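Local coordinates for protein Diedel (Drosophila melanogaster, PDB 3ZZO), which acts as a secreted cytokine that promotes survival of Sindbis virus infection by suppressing the immune deficiency pathway and limits intestinal stem cell proliferation after bacterial infection, at residues Val40-Gly44 against Ala45-Gln49; Ser69-Phe72 against Val73-Asn76. All blocks are in the same frame, centred on the assembly; numbering follows the deposited sequence.

In the fold
From the N terminus the chain lays down strands 6-13, 24-25 and 31-35 before entering the long loop that holds contact 1, where residues 40-44 turn directly into 45-49. The chain then reaches helix 69-75, whose own turns form contact 2, and ends its sheet with strand 81-89. The two contacts are local and follow in series, neither nesting nor crossing, with centres about 16 Å apart on opposite sides of the chain's centre. Contact 1 joins the loop to strand 31-35 and to the disulfide-linked region; contact 2 lies within the helix that packs on the sheet. They meet where Val40 CG2 packs 3.5 Å from Arg75 CZ.

Contact 1. Residues Val40-Gly44 against Ala45-Gln49; sequences VAQLG and AYCGQ. With SCN (thiocyanate ion), chain B.
Gln42 reaches across its own loop and sets its amide nitrogen beside two successive backbone carbonyl oxygens, those of Gly44 and Ala45. Its NE2 gives a weak, strongly bent hydrogen bond to Gly44 O (3.0 Å, N-H...O angle 121°) and lies 3.1 Å from Ala45 O. The reach depends on a fully extended chain: CG stands opposite the backbone nitrogen (chi1 179°) and the rest continues straight to the amide. The firmer hold is at the other end of that amide, where OE1 accepts a hydrogen bond from Arg6 NH1 of strand 6-13, which probably sets the rotation of the group. Alongside the aliphatic part of Gln42 lies the sulfur of Cys47, with SG 4.1 Å from Gln42 CG.

Cys47 is disulfide-bonded to Cys36, just beyond strand 31-35, and its backbone bonds to Cys3 and Leu64. Diedel combines a ferredoxin-like subdomain with a second one built of loops connected by four disulfide bridges. The turn thus runs from beside strand 31-35, where the backbone of Gln42 is hydrogen-bonded to Thr34, into chain held by cystine links.

On the outer side of the turn, a thiocyanate ion, probably from the crystallisation liquor, takes a hydrogen bond from the backbone nitrogen of Tyr46 (Tyr46 N to thiocyanate N 3.0 Å, angle 142°). The Tyr46 side chain leaves with CG beside that nitrogen, which brings the ring edge to the same ion: CD2 is 3.8 Å from thiocyanate N, near the ring plane. Ala45 CB adds a methyl contact with the thiocyanate carbon at 4.0 Å, while Tyr46 also packs on Cys52.

Contact 2. Residues Ser69-Phe72 against Val73-Asn76; sequences SQEF and VRRN. With EDO (1,2-ethanediol), chain C.
Glu71 and Arg75, one helical turn apart, form a long salt bridge, with Glu71 OE2 3.4 Å from Arg75 NH1 and the carboxylate and guanidinium planes almost parallel, 1° apart. Each has a second partner: Arg75 NH1 donates to Asp38 O, and Glu71 OE1 accepts from the backbone nitrogen of Asp67, ahead of the helix. The extended Glu71 chain, with CG opposite its backbone nitrogen (chi1 -172°), carries the carboxylate to Arg75 and to the Asp67 nitrogen.

Arg74 lies over the same turn. Its NH2 rests 3.6 Å from Gln70 CG and pairs with Asp67 OD2 in a salt bridge; the bend at chi3 (-59°) folds the guanidinium back over this earlier turn, placing one of its faces above Gln70 O.

This is the single helix covering the antiparallel sheet of the ferredoxin-like subdomain. Phe72 is buried on its sheet-facing side, its ring meeting Phe11 edge-to-face and packing on Val33, Ile35 and Ile81, while Val73 touches Ile83.

Along the backbone, Ser69 O, Gln70 O and Glu71 O accept in turn from the nitrogens of Val73, Arg74 and Arg75, the last being the shortest, with Arg75 N 2.8 Å from Glu71 O. The pattern weakens at Asn76, whose N-H is shared between two weak bonds, to Phe72 O at 3.4 Å and Val73 O at 3.2 Å. At the other end, Ser69 OG is 2.6 Å from O2 of a 1,2-ethanediol, probably from the crystallisation liquor, in a hydrogen bond either could donate.

Contact 1. Residues Val40-Gly44 against Ala45-Gln49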
loop_
_atom_site.group_PDB
_atom_site.type_symbol
_atom_site.label_atom_id
_atom_site.label_comp_id
_atom_site.label_asym_id
_atom_site.label_seq_id
_atom_site.Cartn_x
_atom_site.Cartn_y
_atom_site.Cartn_z
ATOM N N VAL A 40 3.393 1.556 2.848
ATOM C CA VAL A 40 4.130 0.300 2.817
ATOM C C VAL A 40 3.187 -0.803 2.378
ATOM O O VAL A 40 2.005 -0.797 2.712
ATOM C CB VAL A 40 4.765 0.002 4.206
ATOM C CG1 VAL A 40 5.491 -1.349 4.205
ATOM C CG2 VAL A 40 5.694 1.141 4.653
ATOM N N ALA A 41 3.731 -1.762 1.644
ATOM C CA ALA A 41 2.946 -2.931 1.261
ATOM C C ALA A 41 2.236 -3.494 2.502
ATOM O O ALA A 41 2.807 -3.560 3.603
ATOM C CB ALA A 41 3.823 -3.986 0.614
ATOM N N GLN A 42 0.995 -3.935 2.311
ATOM C CA GLN A 42 0.246 -4.527 3.393
ATOM C C GLN A 42 0.851 -5.853 3.824
ATOM O O GLN A 42 1.091 -6.729 2.995
ATOM C CB GLN A 42 -1.197 -4.693 2.928
ATOM C CG GLN A 42 -2.105 -5.331 3.959
ATOM C CD GLN A 42 -3.476 -5.598 3.403
ATOM O OE1 GLN A 42 -3.761 -5.320 2.233
ATOM N NE2 GLN A 42 -4.324 -6.208 4.187
ATOM N N LEU A 43 1.081 -6.027 5.121
ATOM C CA LEU A 43 1.768 -7.192 5.658
ATOM C C LEU A 43 0.923 -8.131 6.471
ATOM O O LEU A 43 1.411 -9.190 6.834
ATOM C CB LEU A 43 2.982 -6.733 6.491
ATOM C CG LEU A 43 3.950 -5.773 5.797
ATOM C CD1 LEU A 43 5.079 -5.376 6.723
ATOM C CD2 LEU A 43 4.457 -6.245 4.447
ATOM N N GLY A 44 -0.299 -7.755 6.817
ATOM C CA GLY A 44 -1.249 -8.604 7.537
ATOM C C GLY A 44 -2.532 -8.770 6.742
ATOM O O GLY A 44 -2.685 -8.247 5.636
ATOM N N ALA A 45 -3.512 -9.468 7.334
ATOM C CA ALA A 45 -4.801 -9.590 6.708
ATOM C C ALA A 45 -5.479 -8.238 6.531
ATOM O O ALA A 45 -6.293 -8.082 5.597
ATOM C CB ALA A 45 -5.689 -10.555 7.472
ATOM N N TYR A 46 -5.192 -7.297 7.416
ATOM C CA TYR A 46 -5.732 -5.950 7.428
ATOM C C TYR A 46 -4.590 -4.961 7.631
ATOM O O TYR A 46 -3.418 -5.364 7.739
ATOM C CB TYR A 46 -6.792 -5.835 8.504
ATOM C CG TYR A 46 -7.937 -6.799 8.327
ATOM C CD1 TYR A 46 -8.930 -6.536 7.384
ATOM C CD2 TYR A 46 -8.015 -7.976 9.035
ATOM C CE1 TYR A 46 -9.984 -7.425 7.213
ATOM C CE2 TYR A 46 -9.081 -8.882 8.841
ATOM C CZ TYR A 46 -10.043 -8.581 7.936
ATOM O OH TYR A 46 -11.092 -9.448 7.780
ATOM N N CYS A 47 -4.921 -3.681 7.706
ATOM C CA CYS A 47 -3.964 -2.590 7.877
ATOM C C CYS A 47 -3.878 -2.057 9.296
ATOM O O CYS A 47 -3.671 -0.870 9.496
ATOM C CB CYS A 47 -4.284 -1.461 6.903
ATOM S SG CYS A 47 -3.847 -1.844 5.175
ATOM N N GLY A 48 -3.963 -2.944 10.278
ATOM C CA GLY A 48 -3.703 -2.543 11.665
ATOM C C GLY A 48 -2.244 -2.346 11.946
ATOM O O GLY A 48 -1.373 -2.891 11.261
ATOM N N GLN A 49 -1.937 -1.556 12.964
ATOM C CA GLN A 49 -0.568 -1.570 13.472
ATOM C C GLN A 49 -0.225 -2.981 13.973
ATOM O O GLN A 49 0.887 -3.484 13.738
ATOM C CB GLN A 49 -0.354 -0.564 14.601
ATOM C CG GLN A 49 -0.490 0.873 14.186
ATOM C CD GLN A 49 0.367 1.761 15.067
ATOM O OE1 GLN A 49 1.575 1.831 14.881
ATOM N NE2 GLN A 49 -0.216 2.339 16.054
HETATM S S SCN B . -5.230 -10.044 12.028
HETATM C C SCN B . -4.762 -8.804 10.964
HETATM N N SCN B . -4.442 -7.949 10.261
#

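Contact 2. Residues Ser69-Phe72 against Val73-Asn76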
loop_
_atom_site.group_PDB
_atom_site.type_symbol
_atom_site.label_atom_id
_atom_site.label_comp_id
_atom_site.label_asym_id
_atom_site.label_seq_id
_atom_site.Cartn_x
_atom_site.Cartn_y
_atom_site.Cartn_z
ATOM N N SER A 69 -0.772 6.577 -1.111
ATOM C CA SER A 69 0.120 6.490 -2.264
ATOM C C SER A 69 1.167 7.602 -2.235
ATOM O O SER A 69 2.288 7.421 -2.732
ATOM C CB SER A 69 -0.653 6.479 -3.568
ATOM O OG SER A 69 -1.471 7.654 -3.699
ATOM N N GLN A 70 0.805 8.771 -1.716
ATOM C CA GLN A 70 1.733 9.909 -1.625
ATOM C C GLN A 70 2.910 9.565 -0.726
ATOM O O GLN A 70 4.063 9.880 -1.036
ATOM C CB GLN A 70 0.912 11.110 -1.104
ATOM C CG GLN A 70 1.649 12.428 -1.156
ATOM C CD GLN A 70 0.722 13.583 -0.874
ATOM O OE1 GLN A 70 -0.487 13.416 -0.739
ATOM N NE2 GLN A 70 1.237 14.799 -0.874
ATOM N N GLU A 71 2.638 8.850 0.358
ATOM C CA GLU A 71 3.688 8.364 1.263
ATOM C C GLU A 71 4.516 7.225 0.647
ATOM O O GLU A 71 5.710 7.144 0.882
ATOM C CB GLU A 71 3.093 7.940 2.587
ATOM C CG GLU A 71 4.130 7.625 3.614
ATOM C CD GLU A 71 3.658 7.691 5.024
ATOM O OE1 GLU A 71 2.541 8.160 5.289
ATOM O OE2 GLU A 71 4.437 7.246 5.921
ATOM N N PHE A 72 3.881 6.359 -0.147
ATOM C CA PHE A 72 4.608 5.320 -0.878
ATOM C C PHE A 72 5.657 5.956 -1.787
ATOM O O PHE A 72 6.811 5.527 -1.827
ATOM C CB PHE A 72 3.626 4.474 -1.708
ATOM C CG PHE A 72 4.303 3.399 -2.505
ATOM C CD1 PHE A 72 4.779 2.279 -1.887
ATOM C CD2 PHE A 72 4.462 3.514 -3.875
ATOM C CE1 PHE A 72 5.419 1.277 -2.633
ATOM C CE2 PHE A 72 5.127 2.531 -4.598
ATOM C CZ PHE A 72 5.584 1.426 -3.963
ATOM N N VAL A 73 5.289 7.031 -2.485
ATOM C CA VAL A 73 6.245 7.752 -3.316
ATOM C C VAL A 73 7.326 8.392 -2.438
ATOM O O VAL A 73 8.510 8.298 -2.723
ATOM C CB VAL A 73 5.545 8.814 -4.193
ATOM C CG1 VAL A 73 6.566 9.615 -4.990
ATOM C CG2 VAL A 73 4.547 8.142 -5.120
ATOM N N ARG A 74 6.892 9.059 -1.362
ATOM C CA ARG A 74 7.830 9.808 -0.501
ATOM C C ARG A 74 8.882 8.898 0.089
ATOM O O ARG A 74 10.071 9.205 0.034
ATOM C CB ARG A 74 7.050 10.495 0.605
ATOM C CG ARG A 74 7.870 11.550 1.332
ATOM C CD ARG A 74 7.138 12.177 2.503
ATOM N NE ARG A 74 5.905 12.815 2.075
ATOM C CZ ARG A 74 4.681 12.414 2.332
ATOM N NH1 ARG A 74 4.418 11.384 3.145
ATOM N NH2 ARG A 74 3.670 13.064 1.792
ATOM N N ARG A 75 8.461 7.800 0.693
ATOM C CA ARG A 75 9.425 6.949 1.394
ATOM C C ARG A 75 10.356 6.199 0.452
ATOM O O ARG A 75 11.395 5.713 0.865
ATOM C CB ARG A 75 8.735 6.091 2.405
ATOM C CG ARG A 75 7.959 5.017 1.882
ATOM C CD ARG A 75 7.065 4.426 3.065
ATOM N NE ARG A 75 7.876 3.912 4.146
ATOM C CZ ARG A 75 7.525 3.951 5.463
ATOM N NH1 ARG A 75 6.371 4.452 5.919
ATOM N NH2 ARG A 75 8.376 3.490 6.326
ATOM N N ASN A 76 9.989 6.123 -0.819
ATOM C CA ASN A 76 10.792 5.455 -1.830
ATOM C C ASN A 76 11.409 6.446 -2.801
ATOM O O ASN A 76 11.668 6.129 -3.968
ATOM C CB ASN A 76 9.894 4.444 -2.538
ATOM C CG ASN A 76 9.506 3.326 -1.624
ATOM O OD1 ASN A 76 8.290 3.041 -1.400
ATOM N ND2 ASN A 76 10.476 2.662 -1.056
HETATM C C1 EDO C . 0.109 10.315 -7.084
HETATM O O1 EDO C . -1.185 10.138 -7.472
HETATM C C2 EDO C . 0.438 9.368 -5.907
HETATM O O2 EDO C . -0.265 9.650 -4.808
#